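Local coordinates for protein TipC2 (Streptococcus intermedius B196, PDB 6DHX) that probably serves as an immunity protein that protects its bacterium from an antibacterial toxin exported by the type VII secretion system, at residues 26-31 with 36-41. Numbering follows the deposited sequence.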
ATOM      1  N   TYR A  26      -4.117  -9.040   6.225  1.00 19.72           N
ATOM      2  CA  TYR A  26      -3.066  -9.193   7.232  1.00 17.50           C
ATOM      3  C   TYR A  26      -3.094 -10.611   7.809  1.00 21.00           C
ATOM      4  O   TYR A  26      -2.058 -11.296   7.882  1.00 19.13           O
ATOM      5  CB  TYR A  26      -3.266  -8.143   8.343  1.00 17.00           C
ATOM      6  CG  TYR A  26      -2.243  -8.224   9.451  1.00 17.84           C
ATOM      7  CD1 TYR A  26      -2.390  -9.154  10.491  1.00 16.79           C
ATOM      8  CD2 TYR A  26      -1.127  -7.352   9.478  1.00 19.20           C
ATOM      9  CE1 TYR A  26      -1.431  -9.230  11.500  1.00 19.25           C
ATOM     10  CE2 TYR A  26      -0.166  -7.437  10.491  1.00 19.73           C
ATOM     11  CZ  TYR A  26      -0.335  -8.364  11.488  1.00 22.76           C
ATOM     12  OH  TYR A  26       0.553  -8.477  12.511  1.00 23.42           O
ATOM     13  N   GLN A  27      -4.283 -11.062   8.230  1.00 18.58           N
ATOM     14  CA  GLN A  27      -4.365 -12.349   8.932  1.00 18.69           C
ATOM     15  C   GLN A  27      -4.106 -13.509   7.995  1.00 20.72           C
ATOM     16  O   GLN A  27      -3.495 -14.506   8.390  1.00 22.28           O
ATOM     17  CB  GLN A  27      -5.744 -12.484   9.599  1.00 22.11           C
ATOM     18  CG  GLN A  27      -5.858 -11.454  10.751  1.00 22.01           C
ATOM     19  CD  GLN A  27      -7.198 -11.449  11.468  1.00 27.32           C
ATOM     20  OE1 GLN A  27      -7.680 -10.375  11.842  1.00 25.81           O
ATOM     21  NE2 GLN A  27      -7.811 -12.637  11.687  1.00 26.23           N
ATOM     22  N   GLU A  28      -4.629 -13.446   6.767  1.00 20.45           N
ATOM     23  CA  GLU A  28      -4.376 -14.591   5.895  1.00 20.42           C
ATOM     24  C   GLU A  28      -2.915 -14.615   5.471  1.00 19.89           C
ATOM     25  O   GLU A  28      -2.351 -15.708   5.300  1.00 21.57           O
ATOM     26  CB  GLU A  28      -5.295 -14.532   4.688  1.00 24.81           C
ATOM     27  CG  GLU A  28      -5.154 -15.698   3.690  1.00 25.70           C
ATOM     28  CD  GLU A  28      -5.605 -17.062   4.198  1.00 36.32           C
ATOM     29  OE1 GLU A  28      -6.200 -17.178   5.287  1.00 32.72           O
ATOM     30  OE2 GLU A  28      -5.390 -18.022   3.429  1.00 34.82           O
ATOM     31  N   THR A  29      -2.300 -13.433   5.315  1.00 21.03           N
ATOM     32  CA  THR A  29      -0.867 -13.440   4.982  1.00 18.79           C
ATOM     33  C   THR A  29      -0.042 -13.923   6.148  1.00 22.77           C
ATOM     34  O   THR A  29       0.871 -14.716   5.944  1.00 20.03           O
ATOM     35  CB  THR A  29      -0.397 -12.058   4.500  1.00 19.23           C
ATOM     36  OG1 THR A  29      -1.197 -11.680   3.372  1.00 20.34           O
ATOM     37  CG2 THR A  29       1.138 -12.140   4.076  1.00 20.61           C
ATOM     38  N   GLU A  30      -0.366 -13.511   7.388  1.00 18.85           N
ATOM     39  CA  GLU A  30       0.416 -14.001   8.506  1.00 19.05           C
ATOM     40  C   GLU A  30       0.249 -15.514   8.697  1.00 21.76           C
ATOM     41  O   GLU A  30       1.199 -16.212   9.111  1.00 22.93           O
ATOM     42  CB  GLU A  30       0.014 -13.231   9.786  1.00 19.49           C
ATOM     43  CG  GLU A  30       1.035 -13.477  10.919  1.00 24.55           C
ATOM     44  CD  GLU A  30       0.739 -14.748  11.733  1.00 53.46           C
ATOM     45  OE1 GLU A  30      -0.421 -15.225  11.700  1.00 56.88           O
ATOM     46  OE2 GLU A  30       1.665 -15.286  12.401  1.00 65.61           O
ATOM     47  N   LYS A  31      -0.946 -16.029   8.385  1.00 20.52           N
ATOM     48  CA  LYS A  31      -1.207 -17.449   8.504  1.00 24.13           C
ATOM     49  C   LYS A  31      -0.408 -18.266   7.496  1.00 24.17           C
ATOM     50  O   LYS A  31       0.014 -19.378   7.820  1.00 25.71           O
ATOM     51  CB  LYS A  31      -2.719 -17.697   8.318  1.00 23.58           C
ATOM     52  CG  LYS A  31      -3.069 -19.173   8.196  1.00 29.48           C
ATOM     53  CD  LYS A  31      -4.597 -19.309   7.901  1.00 38.97           C
ATOM     54  CE  LYS A  31      -5.038 -20.755   7.876  1.00 50.73           C
ATOM     55  NZ  LYS A  31      -6.533 -20.883   7.822  1.00 57.03           N
ATOM     56  N   ASN A  36       3.051 -21.342   2.624  1.00 26.96           N
ATOM     57  CA  ASN A  36       2.745 -21.193   1.201  1.00 24.65           C
ATOM     58  C   ASN A  36       1.948 -19.906   1.075  1.00 25.66           C
ATOM     59  O   ASN A  36       0.705 -19.894   1.170  1.00 24.79           O
ATOM     60  CB  ASN A  36       2.023 -22.461   0.683  1.00 26.49           C
ATOM     61  CG  ASN A  36       1.625 -22.370  -0.799  1.00 34.62           C
ATOM     62  OD1 ASN A  36       1.860 -21.378  -1.477  1.00 30.94           O
ATOM     63  ND2 ASN A  36       0.995 -23.419  -1.289  1.00 42.77           N
ATOM     64  N   ASN A  37       2.675 -18.803   0.881  1.00 23.79           N
ATOM     65  CA  ASN A  37       2.086 -17.464   0.910  1.00 23.89           C
ATOM     66  C   ASN A  37       0.874 -17.385   0.002  1.00 24.93           C
ATOM     67  O   ASN A  37       0.952 -17.730  -1.169  1.00 22.98           O
ATOM     68  CB  ASN A  37       3.161 -16.463   0.455  1.00 22.20           C
ATOM     69  CG  ASN A  37       2.828 -15.015   0.841  1.00 21.78           C
ATOM     70  OD1 ASN A  37       1.733 -14.532   0.608  1.00 22.79           O
ATOM     71  ND2 ASN A  37       3.812 -14.318   1.430  1.00 20.25           N
ATOM     72  N   ILE A  38      -0.235 -16.854   0.549  1.00 21.44           N
ATOM     73  CA  ILE A  38      -1.441 -16.671  -0.250  1.00 23.77           C
ATOM     74  C   ILE A  38      -1.150 -15.907  -1.553  1.00 24.20           C
ATOM     75  O   ILE A  38      -1.738 -16.190  -2.592  1.00 23.24           O
ATOM     76  CB  ILE A  38      -2.516 -15.948   0.611  1.00 20.40           C
ATOM     77  CG1 ILE A  38      -3.791 -15.707  -0.210  1.00 31.21           C
ATOM     78  CG2 ILE A  38      -2.032 -14.572   1.176  1.00 21.56           C
ATOM     79  CD1 ILE A  38      -4.499 -16.935  -0.523  1.00 33.12           C
ATOM     80  N   PHE A  39      -0.204 -14.965  -1.538  1.00 22.57           N
ATOM     81  CA  PHE A  39       0.069 -14.177  -2.734  1.00 21.32           C
ATOM     82  C   PHE A  39       0.819 -14.959  -3.799  1.00 22.93           C
ATOM     83  O   PHE A  39       0.952 -14.469  -4.928  1.00 24.26           O
ATOM     84  CB  PHE A  39       0.838 -12.900  -2.345  1.00 18.40           C
ATOM     85  CG  PHE A  39      -0.054 -11.831  -1.780  1.00 20.32           C
ATOM     86  CD1 PHE A  39      -0.780 -10.958  -2.620  1.00 22.13           C
ATOM     87  CD2 PHE A  39      -0.201 -11.697  -0.400  1.00 17.61           C
ATOM     88  CE1 PHE A  39      -1.615  -9.959  -2.069  1.00 23.27           C
ATOM     89  CE2 PHE A  39      -1.009 -10.712   0.160  1.00 19.86           C
ATOM     90  CZ  PHE A  39      -1.756  -9.830  -0.662  1.00 22.57           C
ATOM     91  N   ASN A  40       1.311 -16.172  -3.482  1.00 19.95           N
ATOM     92  CA  ASN A  40       1.773 -17.053  -4.550  1.00 19.59           C
ATOM     93  C   ASN A  40       0.659 -17.314  -5.550  1.00 29.60           C
ATOM     94  O   ASN A  40       0.960 -17.641  -6.697  1.00 29.31           O
ATOM     95  CB  ASN A  40       2.271 -18.414  -4.005  1.00 24.83           C
ATOM     96  CG  ASN A  40       3.553 -18.267  -3.155  1.00 28.33           C
ATOM     97  OD1 ASN A  40       4.273 -17.304  -3.302  1.00 28.26           O
ATOM     98  ND2 ASN A  40       3.807 -19.219  -2.273  1.00 26.28           N
ATOM     99  N   LYS A  41      -0.599 -17.172  -5.129  1.00 27.37           N
ATOM    100  CA  LYS A  41      -1.762 -17.426  -5.991  1.00 31.44           C
ATOM    101  C   LYS A  41      -2.019 -16.286  -6.971  1.00 29.54           C
ATOM    102  O   LYS A  41      -2.783 -16.484  -7.914  1.00 30.64           O
ATOM    103  CB  LYS A  41      -3.024 -17.660  -5.142  1.00 30.54           C
ATOM    104  CG  LYS A  41      -2.992 -18.993  -4.328  1.00 31.73           C
ATOM    105  CD  LYS A  41      -4.284 -19.161  -3.501  1.00 43.44           C
ATOM    106  CE  LYS A  41      -4.282 -20.490  -2.727  1.00 51.19           C
ATOM    107  NZ  LYS A  41      -5.576 -20.755  -2.053  1.00 52.16           N
TER
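Thr29 of helix 21-32 turns its hydroxyl toward both Ile38 and Phe39 of the short 3-10 turn that follows the helix. Its OG1 lies at the edge of the Phe39 ring, near the ring plane and 3.4 Å from CE2, while Ile38 CG2 approaches the same oxygen at 3.7 Å. With chi1 at -57°, OG1 sits beside the backbone N and hydrogen-bonds to Ile25 O one turn back. Threonine suits the place because that bond satisfies a buried hydroxyl, and the residue can then pack against hydrocarbon. Ile38 crosses both helix side chains at about a right angle, and its branching serves both: CG2 goes to Thr29, whereas CB and CG1 each lie 4.1 Å from Glu28 CG. Glu28 thus contributes mainly its aliphatic part, and the bend at chi2 (68°) brings OE2 to within 4.2 Å of Ile38 CD1. Phe39 suits its place by packing its ring on Ile79, Phe81 and Trp170 while an edge meets Thr29. Asn37 OD1 accepts from Phe39 N at 2.9 Å, an Asx turn. Between the two segments, then, cohesion comes from van der Waals packing; the hydrogen bond between Ile38 N and Thr32 OG1 adds a polar tie of turn to helix.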